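Local coordinates for protein DNA polymerase III, beta subunit (Eubacterium rectale, PDB 3T0P) that probably tethers DNA polymerases and other proteins to DNA for processive synthesis, forming a ring-shaped head-to-tail homodimer around the duplex, at residues 128-133 with 182-187; 168-173 with 177-182; 247-252 with 356-361; 330-335 with 348-353. One frame throughout, in Å; residues are numbered along the deposited sequence.

Interaction 1. Residues 128-133 with 182-187; sequences IVLSQF and IEMKNH
Met184, present as selenomethionine, and Leu130 bury the most surface here, 48 and 44 Å² respectively. Their shortest approach is Leu130 CD2 to Met184 SE, 3.9 Å, with the two side chains crossing obliquely. Ile128 adds a second, looser touch from its branch methyl, CG2 lying 4.3 Å from Met184 SE. The selenium is thus the atom that meets both residues of the strand, whereas the terminal CE turns off to the far side because the chain bends at its last torsion (chi3 -59°). On the partner strand, the CB of Leu130 does not aim straight at Met184; its CG sits beside the backbone N (chi1 -60°), and the branch from there brings CD2 to the selenium.

No hydrogen bond joins the two segments, and the nearest backbone pair, Leu130 CA and Met184 CA, is 8.2 Å apart. That spacing is too wide for strand pairing and fits side-chain packing between layers. All three touching residues are buried. Leu167, on strand 166-172, touches both Leu130 and Met184 and so extends the same apolar cluster, while Ile217 packs on Leu130 from strand 214-220. Strand 127-131 edges one sheet and strand 176-184 runs within another, an apolar interior between two antiparallel sheets characteristic of the central domain of the DNA polymerase III beta subunit.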
loop_
_atom_site.group_PDB
_atom_site.type_symbol
_atom_site.label_atom_id
_atom_site.label_comp_id
_atom_site.label_asym_id
_atom_site.label_seq_id
_atom_site.Cartn_x
_atom_site.Cartn_y
_atom_site.Cartn_z
ATOM N N ILE B 128 -17.825 31.765 -1.857
ATOM C CA ILE B 128 -18.353 30.891 -0.821
ATOM C C ILE B 128 -17.148 30.408 0.002
ATOM O O ILE B 128 -16.191 29.899 -0.565
ATOM C CB ILE B 128 -19.165 29.724 -1.462
ATOM C CG1 ILE B 128 -20.450 30.244 -2.144
ATOM C CG2 ILE B 128 -19.512 28.638 -0.451
ATOM C CD1 ILE B 128 -20.359 30.459 -3.725
ATOM N N VAL B 129 -17.196 30.546 1.326
ATOM C CA VAL B 129 -16.114 30.066 2.172
ATOM C C VAL B 129 -16.541 28.805 2.975
ATOM O O VAL B 129 -17.522 28.829 3.697
ATOM C CB VAL B 129 -15.592 31.166 3.124
ATOM C CG1 VAL B 129 -14.462 30.627 3.995
ATOM C CG2 VAL B 129 -15.132 32.387 2.351
ATOM N N LEU B 130 -15.738 27.762 2.893
ATOM C CA LEU B 130 -15.872 26.525 3.672
ATOM C C LEU B 130 -14.522 26.212 4.275
ATOM O O LEU B 130 -13.493 26.526 3.652
ATOM C CB LEU B 130 -16.323 25.329 2.783
ATOM C CG LEU B 130 -17.648 25.425 2.064
ATOM C CD1 LEU B 130 -17.806 24.283 1.094
ATOM C CD2 LEU B 130 -18.808 25.450 3.028
ATOM N N SER B 131 -14.487 25.548 5.440
ATOM C CA SER B 131 -13.182 25.113 5.953
ATOM C C SER B 131 -12.700 23.986 5.063
ATOM O O SER B 131 -13.512 23.353 4.376
ATOM C CB SER B 131 -13.246 24.678 7.423
ATOM O OG SER B 131 -13.990 23.492 7.659
ATOM N N GLN B 132 -11.387 23.793 5.000
ATOM C CA GLN B 132 -10.778 22.696 4.277
ATOM C C GLN B 132 -11.403 21.379 4.777
ATOM O O GLN B 132 -11.733 20.511 3.969
ATOM C CB GLN B 132 -9.261 22.685 4.520
ATOM C CG GLN B 132 -8.467 23.628 3.641
ATOM C CD GLN B 132 -6.989 23.572 3.933
ATOM O OE1 GLN B 132 -6.477 22.663 4.603
ATOM N NE2 GLN B 132 -6.283 24.590 3.496
ATOM N N PHE B 133 -11.606 21.271 6.110
ATOM C CA PHE B 133 -12.197 20.113 6.773
ATOM C C PHE B 133 -13.602 19.821 6.233
ATOM O O PHE B 133 -13.880 18.695 5.836
ATOM C CB PHE B 133 -12.271 20.344 8.291
ATOM C CG PHE B 133 -12.922 19.196 9.023
ATOM C CD1 PHE B 133 -12.212 18.027 9.289
ATOM C CD2 PHE B 133 -14.248 19.271 9.426
ATOM C CE1 PHE B 133 -12.825 16.950 9.936
ATOM C CE2 PHE B 133 -14.856 18.198 10.087
ATOM C CZ PHE B 133 -14.135 17.053 10.356
ATOM N N ILE B 182 -25.284 21.187 4.864
ATOM C CA ILE B 182 -24.349 22.021 5.615
ATOM C C ILE B 182 -25.025 23.360 5.848
ATOM O O ILE B 182 -25.554 23.948 4.913
ATOM C CB ILE B 182 -22.982 22.158 4.871
ATOM C CG1 ILE B 182 -22.279 20.794 4.698
ATOM C CG2 ILE B 182 -22.037 23.165 5.554
ATOM C CD1 ILE B 182 -21.176 20.799 3.596
ATOM N N GLU B 183 -25.069 23.804 7.106
ATOM C CA GLU B 183 -25.576 25.127 7.476
ATOM C C GLU B 183 -24.366 26.067 7.526
ATOM O O GLU B 183 -23.383 25.781 8.220
ATOM C CB GLU B 183 -26.323 25.102 8.814
ATOM C CG GLU B 183 -27.304 26.250 8.970
ATOM C CD GLU B 183 -28.305 26.079 10.098
ATOM O OE1 GLU B 183 -29.107 25.116 10.051
ATOM O OE2 GLU B 183 -28.313 26.933 11.016
HETATM N N MSE B 184 -24.411 27.147 6.760
HETATM C CA MSE B 184 -23.296 28.093 6.720
HETATM C C MSE B 184 -23.655 29.354 7.490
HETATM O O MSE B 184 -24.830 29.565 7.798
HETATM C CB MSE B 184 -22.899 28.385 5.272
HETATM C CG MSE B 184 -22.376 27.129 4.572
HETATM SE SE MSE B 184 -22.166 27.329 2.669
HETATM C CE MSE B 184 -24.064 27.799 2.154
ATOM N N LYS B 185 -22.644 30.143 7.866
ATOM C CA LYS B 185 -22.845 31.369 8.656
ATOM C C LYS B 185 -23.076 32.593 7.748
ATOM O O LYS B 185 -23.336 33.679 8.252
ATOM C CB LYS B 185 -21.653 31.609 9.599
ATOM C CG LYS B 185 -21.340 30.448 10.564
ATOM C CD LYS B 185 -22.173 30.503 11.857
ATOM C CE LYS B 185 -21.635 29.594 12.947
ATOM N NZ LYS B 185 -20.347 30.077 13.533
ATOM N N ASN B 186 -22.992 32.410 6.420
ATOM C CA ASN B 186 -23.242 33.450 5.423
ATOM C C ASN B 186 -24.458 33.135 4.586
ATOM O O ASN B 186 -24.799 31.967 4.425
ATOM C CB ASN B 186 -22.075 33.578 4.470
ATOM C CG ASN B 186 -20.916 34.377 4.948
ATOM O OD1 ASN B 186 -20.654 35.480 4.463
ATOM N ND2 ASN B 186 -20.136 33.789 5.826
ATOM N N HIS B 187 -25.070 34.180 4.009
ATOM C CA HIS B 187 -26.183 34.010 3.098
ATOM C C HIS B 187 -25.671 34.271 1.694
ATOM O O HIS B 187 -24.866 35.190 1.460
ATOM C CB HIS B 187 -27.359 34.884 3.504
ATOM C CG HIS B 187 -28.010 34.359 4.743
ATOM N ND1 HIS B 187 -29.232 33.713 4.699
ATOM C CD2 HIS B 187 -27.546 34.332 6.015
ATOM C CE1 HIS B 187 -29.477 33.341 5.942
ATOM N NE2 HIS B 187 -28.500 33.708 6.770
#

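Interaction 2. Residues 168-173 with 177-182; sequences RVVSLD and ISIRYI
Val169 O is gripped twice: by the N-H of Arg180 (2.9 Å from Arg180 N, N-H...O angle 168°) and by a CA-H...O contact from Ile179 CA at 3.3 Å. It belongs to a beta hairpin whose antiparallel strands, 166-172 and 176-184, also exchange the reverse bond, Val169 N to Arg180 O, and the equivalent pair between Ser171 and Ser178. Beside these bonds, Val170 CG2 lies 3.9 Å from Ile179 CG2 on the face that also carries Arg168 and Tyr181. There the arginine stem runs alongside the tyrosine, Arg168 CD 3.4 Å from Tyr181 CE2, with guanidinium and ring planes 47° apart; salt bridges to Glu161 and Asp246 hold the charged end. An alanine in place of Tyr181 would take away the ring and is likely to leave the methylenes of Arg168 poorly covered on that side. On the other face, Ser171 OG, bonded to Thr142 O and Ser145 OG, rests 3.6 Å from Ser178 CB.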
loop_
_atom_site.group_PDB
_atom_site.type_symbol
_atom_site.label_atom_id
_atom_site.label_comp_id
_atom_site.label_asym_id
_atom_site.label_seq_id
_atom_site.Cartn_x
_atom_site.Cartn_y
_atom_site.Cartn_z
ATOM N N ARG B 168 -26.182 21.941 -0.034
ATOM C CA ARG B 168 -26.605 20.547 -0.167
ATOM C C ARG B 168 -25.744 19.916 -1.238
ATOM O O ARG B 168 -25.592 20.514 -2.308
ATOM C CB ARG B 168 -28.111 20.502 -0.504
ATOM C CG ARG B 168 -28.674 19.152 -0.854
ATOM C CD ARG B 168 -30.187 19.237 -0.928
ATOM N NE ARG B 168 -30.676 19.361 -2.301
ATOM C CZ ARG B 168 -31.844 18.882 -2.718
ATOM N NH1 ARG B 168 -32.648 18.240 -1.873
ATOM N NH2 ARG B 168 -32.210 19.023 -3.984
ATOM N N VAL B 169 -25.117 18.751 -0.920
ATOM C CA VAL B 169 -24.236 18.006 -1.816
ATOM C C VAL B 169 -24.890 16.672 -2.082
ATOM O O VAL B 169 -25.297 15.992 -1.142
ATOM C CB VAL B 169 -22.794 17.899 -1.257
ATOM C CG1 VAL B 169 -21.895 17.055 -2.160
ATOM C CG2 VAL B 169 -22.201 19.296 -1.064
ATOM N N VAL B 170 -25.068 16.334 -3.378
ATOM C CA VAL B 170 -25.807 15.136 -3.810
ATOM C C VAL B 170 -25.004 14.337 -4.827
ATOM O O VAL B 170 -24.454 14.910 -5.764
ATOM C CB VAL B 170 -27.207 15.510 -4.409
ATOM C CG1 VAL B 170 -28.026 14.279 -4.786
ATOM C CG2 VAL B 170 -28.010 16.403 -3.480
ATOM N N SER B 171 -24.986 13.005 -4.661
ATOM C CA SER B 171 -24.475 12.046 -5.632
ATOM C C SER B 171 -25.473 10.891 -5.750
ATOM O O SER B 171 -26.201 10.598 -4.795
ATOM C CB SER B 171 -23.095 11.541 -5.270
ATOM O OG SER B 171 -23.129 10.847 -4.039
ATOM N N LEU B 172 -25.554 10.281 -6.933
ATOM C CA LEU B 172 -26.433 9.158 -7.200
ATOM C C LEU B 172 -25.901 8.358 -8.385
ATOM O O LEU B 172 -25.220 8.899 -9.246
ATOM C CB LEU B 172 -27.911 9.586 -7.400
ATOM C CG LEU B 172 -28.299 10.442 -8.608
ATOM C CD1 LEU B 172 -28.749 9.577 -9.788
ATOM C CD2 LEU B 172 -29.461 11.341 -8.257
ATOM N N ASP B 173 -26.189 7.065 -8.414
ATOM C CA ASP B 173 -25.707 6.201 -9.489
ATOM C C ASP B 173 -26.842 5.353 -10.095
ATOM O O ASP B 173 -26.582 4.511 -10.949
ATOM C CB ASP B 173 -24.567 5.316 -8.963
ATOM C CG ASP B 173 -24.945 4.399 -7.806
ATOM O OD1 ASP B 173 -26.137 4.403 -7.400
ATOM O OD2 ASP B 173 -24.058 3.653 -7.324
ATOM N N ILE B 177 -28.689 7.151 -3.343
ATOM C CA ILE B 177 -28.543 8.595 -3.301
ATOM C C ILE B 177 -27.889 8.952 -1.973
ATOM O O ILE B 177 -28.312 8.479 -0.915
ATOM C CB ILE B 177 -29.897 9.359 -3.528
ATOM C CG1 ILE B 177 -30.667 8.856 -4.787
ATOM C CG2 ILE B 177 -29.672 10.894 -3.599
ATOM C CD1 ILE B 177 -32.087 9.506 -5.007
ATOM N N SER B 178 -26.831 9.767 -2.040
ATOM C CA SER B 178 -26.139 10.301 -0.870
ATOM C C SER B 178 -26.333 11.796 -0.851
ATOM O O SER B 178 -26.011 12.463 -1.835
ATOM C CB SER B 178 -24.664 9.956 -0.902
ATOM O OG SER B 178 -24.505 8.555 -0.965
ATOM N N ILE B 179 -26.914 12.312 0.229
ATOM C CA ILE B 179 -27.192 13.741 0.393
ATOM C C ILE B 179 -26.634 14.222 1.719
ATOM O O ILE B 179 -26.980 13.688 2.777
ATOM C CB ILE B 179 -28.713 14.092 0.294
ATOM C CG1 ILE B 179 -29.385 13.416 -0.912
ATOM C CG2 ILE B 179 -28.933 15.618 0.269
ATOM C CD1 ILE B 179 -30.901 13.374 -0.844
ATOM N N ARG B 180 -25.825 15.274 1.657
ATOM C CA ARG B 180 -25.297 15.944 2.830
ATOM C C ARG B 180 -25.773 17.383 2.863
ATOM O O ARG B 180 -25.876 18.028 1.829
ATOM C CB ARG B 180 -23.782 15.865 2.864
ATOM C CG ARG B 180 -23.245 14.515 3.385
ATOM C CD ARG B 180 -23.381 14.447 4.889
ATOM N NE ARG B 180 -22.980 13.144 5.408
ATOM C CZ ARG B 180 -22.735 12.893 6.689
ATOM N NH1 ARG B 180 -22.839 13.865 7.596
ATOM N NH2 ARG B 180 -22.342 11.682 7.071
ATOM N N TYR B 181 -26.130 17.856 4.052
ATOM C CA TYR B 181 -26.570 19.223 4.303
ATOM C C TYR B 181 -25.581 19.919 5.195
ATOM O O TYR B 181 -25.054 19.314 6.139
ATOM C CB TYR B 181 -27.950 19.257 4.947
ATOM C CG TYR B 181 -29.049 18.695 4.080
ATOM C CD1 TYR B 181 -29.472 17.379 4.225
ATOM C CD2 TYR B 181 -29.734 19.504 3.181
ATOM C CE1 TYR B 181 -30.520 16.864 3.455
ATOM C CE2 TYR B 181 -30.791 19.008 2.416
ATOM C CZ TYR B 181 -31.165 17.679 2.537
ATOM O OH TYR B 181 -32.187 17.179 1.763
ATOM N N ILE B 182 -25.284 21.187 4.864
ATOM C CA ILE B 182 -24.349 22.021 5.615
ATOM C C ILE B 182 -25.025 23.360 5.848
ATOM O O ILE B 182 -25.554 23.948 4.913
ATOM C CB ILE B 182 -22.982 22.158 4.871
ATOM C CG1 ILE B 182 -22.279 20.794 4.698
ATOM C CG2 ILE B 182 -22.037 23.165 5.554
ATOM C CD1 ILE B 182 -21.176 20.799 3.596
#

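Interaction 3. Residues 247-252 with 356-361; sequences QMLSSD and KFIYLI
An inverse gamma turn centred on Leu249 presents the linking segment 247-252 to strand 357-361, at the seam where the central and C-terminal domains meet. In relatives of this family the groove at that seam receives peptide motifs of partner proteins, and Met248 and Leu360 probably lie near the corresponding groove here. The turn is marked by the backbone of Leu249 (phi -92°, psi 48°) and by a weak bond from Ser250 N to Met248 O, 3.1 Å.

The same carbonyl oxygen, Met248 O, has Leu360 CD1 at 4.2 Å, an apolar methyl against a polar atom and no hydrogen bond. Leu360 puts its CG anti to the backbone nitrogen (chi1 -178°), which carries CD1 out to the turn. Leu249 supplies the other touch: its CD1 is 4.4 Å from Ile358 CD1, a methyl-to-methyl meeting of two side-chain ends. With the nearest alpha carbons, Leu249 CA and Leu360 CA, 8.5 Å apart, and no hydrogen bond across, the loop lies over the strand without pairing with it; the contact buries 157 Å².

Strand 357-361 runs between strand 176-184, where Leu249 also touches Ile179, and strand 348-351, whose Phe349 packs on both Ile358 and Leu360. Tyr359, on the reverse face, meets Ala328 of helix 322-329.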
loop_
_atom_site.group_PDB
_atom_site.type_symbol
_atom_site.label_atom_id
_atom_site.label_comp_id
_atom_site.label_asym_id
_atom_site.label_seq_id
_atom_site.Cartn_x
_atom_site.Cartn_y
_atom_site.Cartn_z
ATOM N N GLN B 247 -38.736 14.827 -4.871
ATOM C CA GLN B 247 -39.961 14.030 -5.018
ATOM C C GLN B 247 -39.828 12.642 -4.368
ATOM O O GLN B 247 -40.822 12.107 -3.862
ATOM C CB GLN B 247 -40.333 13.868 -6.509
ATOM C CG GLN B 247 -39.174 13.453 -7.420
ATOM C CD GLN B 247 -39.631 12.665 -8.619
ATOM O OE1 GLN B 247 -39.583 11.432 -8.630
ATOM N NE2 GLN B 247 -40.070 13.358 -9.664
HETATM N N MSE B 248 -38.601 12.069 -4.400
HETATM C CA MSE B 248 -38.253 10.743 -3.873
HETATM C C MSE B 248 -37.956 10.738 -2.388
HETATM O O MSE B 248 -37.834 9.664 -1.798
HETATM C CB MSE B 248 -37.033 10.195 -4.602
HETATM C CG MSE B 248 -37.271 9.968 -6.057
HETATM SE SE MSE B 248 -35.778 8.983 -6.712
HETATM C CE MSE B 248 -36.754 7.815 -7.951
ATOM N N LEU B 249 -37.826 11.917 -1.782
ATOM C CA LEU B 249 -37.546 12.031 -0.358
ATOM C C LEU B 249 -38.880 12.142 0.382
ATOM O O LEU B 249 -39.067 13.020 1.230
ATOM C CB LEU B 249 -36.588 13.217 -0.068
ATOM C CG LEU B 249 -35.319 13.317 -0.953
ATOM C CD1 LEU B 249 -34.567 14.613 -0.707
ATOM C CD2 LEU B 249 -34.410 12.099 -0.800
ATOM N N SER B 250 -39.820 11.224 0.034
ATOM C CA SER B 250 -41.152 11.095 0.629
ATOM C C SER B 250 -40.988 10.654 2.068
ATOM O O SER B 250 -40.456 9.572 2.330
ATOM C CB SER B 250 -42.013 10.107 -0.156
ATOM O OG SER B 250 -42.293 10.593 -1.461
ATOM N N SER B 251 -41.398 11.527 3.000
ATOM C CA SER B 251 -41.278 11.342 4.448
ATOM C C SER B 251 -42.173 10.199 5.037
ATOM O O SER B 251 -42.160 10.024 6.259
ATOM C CB SER B 251 -41.593 12.660 5.158
ATOM O OG SER B 251 -41.262 12.616 6.538
ATOM N N ASP B 252 -42.923 9.455 4.203
ATOM C CA ASP B 252 -43.799 8.387 4.699
ATOM C C ASP B 252 -43.077 7.044 4.758
ATOM O O ASP B 252 -42.389 6.674 3.807
ATOM C CB ASP B 252 -45.089 8.251 3.871
ATOM C CG ASP B 252 -45.048 8.834 2.478
ATOM O OD1 ASP B 252 -44.228 8.357 1.658
ATOM O OD2 ASP B 252 -45.848 9.757 2.199
ATOM N N LYS B 356 -28.477 16.366 9.065
ATOM C CA LYS B 356 -27.188 16.523 8.391
ATOM C C LYS B 356 -27.070 15.645 7.145
ATOM O O LYS B 356 -26.338 16.010 6.225
ATOM C CB LYS B 356 -26.022 16.238 9.363
ATOM C CG LYS B 356 -25.771 17.425 10.300
ATOM C CD LYS B 356 -25.035 17.042 11.546
ATOM C CE LYS B 356 -24.908 18.220 12.490
ATOM N N PHE B 357 -27.795 14.507 7.087
ATOM C CA PHE B 357 -27.657 13.626 5.925
ATOM C C PHE B 357 -28.884 12.787 5.643
ATOM O O PHE B 357 -29.730 12.581 6.521
ATOM C CB PHE B 357 -26.447 12.673 6.111
ATOM C CG PHE B 357 -26.535 11.708 7.278
ATOM C CD1 PHE B 357 -27.364 10.583 7.219
ATOM C CD2 PHE B 357 -25.772 11.905 8.423
ATOM C CE1 PHE B 357 -27.454 9.694 8.301
ATOM C CE2 PHE B 357 -25.841 11.004 9.493
ATOM C CZ PHE B 357 -26.684 9.902 9.428
ATOM N N ILE B 358 -28.941 12.267 4.410
ATOM C CA ILE B 358 -29.928 11.285 3.935
ATOM C C ILE B 358 -29.220 10.347 2.985
ATOM O O ILE B 358 -28.693 10.794 1.970
ATOM C CB ILE B 358 -31.215 11.838 3.268
ATOM C CG1 ILE B 358 -31.899 12.946 4.081
ATOM C CG2 ILE B 358 -32.191 10.660 3.001
ATOM C CD1 ILE B 358 -33.088 13.695 3.305
ATOM N N TYR B 359 -29.157 9.070 3.335
ATOM C CA TYR B 359 -28.609 8.042 2.458
ATOM C C TYR B 359 -29.787 7.161 2.035
ATOM O O TYR B 359 -30.455 6.560 2.880
ATOM C CB TYR B 359 -27.458 7.249 3.101
ATOM C CG TYR B 359 -26.244 8.109 3.358
ATOM C CD1 TYR B 359 -25.326 8.374 2.349
ATOM C CD2 TYR B 359 -26.035 8.699 4.601
ATOM C CE1 TYR B 359 -24.241 9.221 2.564
ATOM C CE2 TYR B 359 -24.944 9.529 4.832
ATOM C CZ TYR B 359 -24.066 9.811 3.803
ATOM O OH TYR B 359 -22.988 10.640 4.040
ATOM N N LEU B 360 -30.131 7.217 0.748
ATOM C CA LEU B 360 -31.230 6.429 0.161
ATOM C C LEU B 360 -30.596 5.244 -0.537
ATOM O O LEU B 360 -29.679 5.439 -1.311
ATOM C CB LEU B 360 -32.048 7.293 -0.820
ATOM C CG LEU B 360 -33.270 6.678 -1.523
ATOM C CD1 LEU B 360 -34.141 7.759 -2.091
ATOM C CD2 LEU B 360 -32.872 5.754 -2.704
ATOM N N ILE B 361 -31.029 4.034 -0.236
ATOM C CA ILE B 361 -30.489 2.832 -0.871
ATOM C C ILE B 361 -31.670 2.048 -1.422
ATOM O O ILE B 361 -32.615 1.817 -0.692
ATOM C CB ILE B 361 -29.610 1.991 0.131
ATOM C CG1 ILE B 361 -28.406 2.805 0.670
ATOM C CG2 ILE B 361 -29.139 0.679 -0.499
ATOM C CD1 ILE B 361 -27.927 2.394 2.053
#

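Interaction 4. Residues 330-335 with 348-353; sequences RVIDEE and CFIKDD. With EDO (1,2-ethanediol), chain V.
Ile350 carries the apolar part of the contact through its branch methyl: CG2 lies 3.8 Å from Ile332 CD1, the two side chains crossing at a slant. CG1 of Ile350 sits beside the backbone N (chi1 -42°), leaving CG2 anti to that nitrogen and turned to Ile332.

Lys351 points away from the loop. Its side chain packs on Tyr340 of strand 336-341, and its extended chain ends in a weak hydrogen bond, NZ to O1 of an ethanediol at 3.3 Å, a molecule probably from the crystallisation liquor. Shortened to an alanine here, the chain would probably leave the ethanediol without that donor and the side of Tyr340 less covered.

Asp352 comes next, with OD2 4.4 Å from Glu334 OE2. This like-charged pair would tend to raise the affinity of either group for a proton, yet the negative charge of Asp352 is probably offset in part by Phe357 N at OD1 and Lys356 N at OD2, across the turn between the last two strands. Lys261 NZ, bonded to the carbonyls of Ile332 and Glu334, brings positive charge to the loop.

Strand 348-351 lies between strands 336-341 and 357-361. Val337 touches both Ile332 and Ile350, while Phe325 and Ala328 of helix 322-329 pack on Ile350.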
loop_
_atom_site.group_PDB
_atom_site.type_symbol
_atom_site.label_atom_id
_atom_site.label_comp_id
_atom_site.label_asym_id
_atom_site.label_seq_id
_atom_site.Cartn_x
_atom_site.Cartn_y
_atom_site.Cartn_z
ATOM N N ARG B 330 -19.691 3.586 6.577
ATOM C CA ARG B 330 -18.275 4.004 6.728
ATOM C C ARG B 330 -18.102 5.521 6.874
ATOM O O ARG B 330 -17.077 5.985 7.380
ATOM C CB ARG B 330 -17.449 3.570 5.514
ATOM C CG ARG B 330 -16.932 2.149 5.617
ATOM C CD ARG B 330 -16.022 1.848 4.456
ATOM N NE ARG B 330 -15.600 0.454 4.456
ATOM C CZ ARG B 330 -15.181 -0.196 3.380
ATOM N NH1 ARG B 330 -15.133 0.418 2.200
ATOM N NH2 ARG B 330 -14.823 -1.471 3.465
ATOM N N VAL B 331 -19.088 6.310 6.399
ATOM C CA VAL B 331 -18.958 7.777 6.419
ATOM C C VAL B 331 -19.934 8.411 7.384
ATOM O O VAL B 331 -20.060 9.635 7.388
ATOM C CB VAL B 331 -19.045 8.399 5.005
ATOM C CG1 VAL B 331 -17.941 7.833 4.115
ATOM C CG2 VAL B 331 -20.417 8.194 4.366
ATOM N N ILE B 332 -20.590 7.588 8.237
ATOM C CA ILE B 332 -21.512 8.079 9.260
ATOM C C ILE B 332 -20.792 7.972 10.588
ATOM O O ILE B 332 -20.390 6.875 10.989
ATOM C CB ILE B 332 -22.895 7.353 9.248
ATOM C CG1 ILE B 332 -23.649 7.648 7.934
ATOM C CG2 ILE B 332 -23.724 7.736 10.469
ATOM C CD1 ILE B 332 -24.866 6.694 7.658
ATOM N N ASP B 333 -20.617 9.120 11.260
ATOM C CA ASP B 333 -19.875 9.213 12.523
ATOM C C ASP B 333 -20.719 8.911 13.734
ATOM O O ASP B 333 -20.180 8.490 14.756
ATOM C CB ASP B 333 -19.256 10.604 12.663
ATOM C CG ASP B 333 -18.188 10.906 11.611
ATOM O OD1 ASP B 333 -17.500 9.950 11.161
ATOM O OD2 ASP B 333 -18.063 12.093 11.212
ATOM N N GLU B 334 -22.035 9.102 13.617
ATOM C CA GLU B 334 -23.018 8.881 14.667
ATOM C C GLU B 334 -22.949 7.464 15.266
ATOM O O GLU B 334 -22.667 6.505 14.552
ATOM C CB GLU B 334 -24.416 9.161 14.108
ATOM C CG GLU B 334 -24.758 10.646 14.070
ATOM C CD GLU B 334 -24.163 11.537 12.993
ATOM O OE1 GLU B 334 -23.498 11.017 12.068
ATOM O OE2 GLU B 334 -24.397 12.766 13.060
ATOM N N GLU B 335 -23.186 7.347 16.585
ATOM C CA GLU B 335 -23.161 6.063 17.302
ATOM C C GLU B 335 -24.351 5.168 16.882
ATOM O O GLU B 335 -24.221 3.941 16.799
ATOM C CB GLU B 335 -23.158 6.266 18.829
ATOM C CG GLU B 335 -22.586 5.060 19.560
ATOM C CD GLU B 335 -22.636 5.135 21.073
ATOM N N CYS B 348 -34.838 2.394 1.128
ATOM C CA CYS B 348 -34.546 2.466 2.552
ATOM C C CYS B 348 -33.798 3.782 2.774
ATOM O O CYS B 348 -32.935 4.136 1.962
ATOM C CB CYS B 348 -33.741 1.260 3.033
ATOM S SG CYS B 348 -33.111 1.417 4.732
ATOM N N PHE B 349 -34.118 4.505 3.848
ATOM C CA PHE B 349 -33.418 5.756 4.153
ATOM C C PHE B 349 -32.649 5.662 5.448
ATOM O O PHE B 349 -33.194 5.226 6.456
ATOM C CB PHE B 349 -34.386 6.946 4.256
ATOM C CG PHE B 349 -35.206 7.258 3.033
ATOM C CD1 PHE B 349 -36.411 6.608 2.800
ATOM C CD2 PHE B 349 -34.837 8.284 2.171
ATOM C CE1 PHE B 349 -37.189 6.918 1.677
ATOM C CE2 PHE B 349 -35.628 8.616 1.063
ATOM C CZ PHE B 349 -36.798 7.926 0.820
ATOM N N ILE B 350 -31.386 6.075 5.417
ATOM C CA ILE B 350 -30.565 6.242 6.600
ATOM C C ILE B 350 -30.585 7.742 6.864
ATOM O O ILE B 350 -30.121 8.519 6.017
ATOM C CB ILE B 350 -29.130 5.674 6.521
ATOM C CG1 ILE B 350 -29.078 4.283 5.842
ATOM C CG2 ILE B 350 -28.500 5.676 7.925
ATOM C CD1 ILE B 350 -27.582 3.715 5.644
ATOM N N LYS B 351 -31.239 8.149 7.962
ATOM C CA LYS B 351 -31.355 9.558 8.335
ATOM C C LYS B 351 -30.870 9.782 9.738
ATOM O O LYS B 351 -30.737 8.838 10.525
ATOM C CB LYS B 351 -32.804 10.058 8.216
ATOM C CG LYS B 351 -33.307 10.207 6.802
ATOM C CD LYS B 351 -34.588 11.039 6.776
ATOM C CE LYS B 351 -35.172 11.172 5.384
ATOM N NZ LYS B 351 -36.227 12.224 5.298
ATOM N N ASP B 352 -30.563 11.030 10.046
ATOM C CA ASP B 352 -30.133 11.423 11.387
ATOM C C ASP B 352 -31.157 12.388 11.967
ATOM O O ASP B 352 -31.955 12.995 11.226
ATOM C CB ASP B 352 -28.725 12.048 11.367
ATOM C CG ASP B 352 -28.664 13.429 10.751
ATOM O OD1 ASP B 352 -29.114 13.582 9.591
ATOM O OD2 ASP B 352 -28.190 14.360 11.435
ATOM N N ASP B 353 -31.077 12.577 13.285
ATOM C CA ASP B 353 -31.952 13.467 14.038
ATOM C C ASP B 353 -31.678 14.949 13.750
ATOM O O ASP B 353 -32.610 15.751 13.807
ATOM C CB ASP B 353 -31.775 13.187 15.538
HETATM C C1 EDO V . -38.346 9.634 7.308
HETATM O O1 EDO V . -38.236 9.655 5.871
HETATM C C2 EDO V . -38.117 11.025 7.898
HETATM O O2 EDO V . -38.118 10.984 9.331
#

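Overall arrangement
All four contacts reach one continuous antiparallel sheet, in which strand 176-184 of the central domain pairs with strand 357-361 of the C-terminal domain. Interactions 1 and 2 share strand 176-184 and Ile182; both are buried, but the first is purely apolar packing between sheets, whereas the second is a hydrogen-bonded hairpin nested inside the loop that the first closes. Interactions 3 and 4 are only partly buried: each sets a loop against a strand through one methyl-to-methyl touch, with a methyl-to-carbonyl approach besides in interaction 3, and interaction 4 adds two like-charged, partly exposed carboxylates. Ile177 O to Leu360 N (2.8 Å) ties interaction 2 to 3, and Tyr359 O to Ile350 N (2.7 Å) ties 3 to 4.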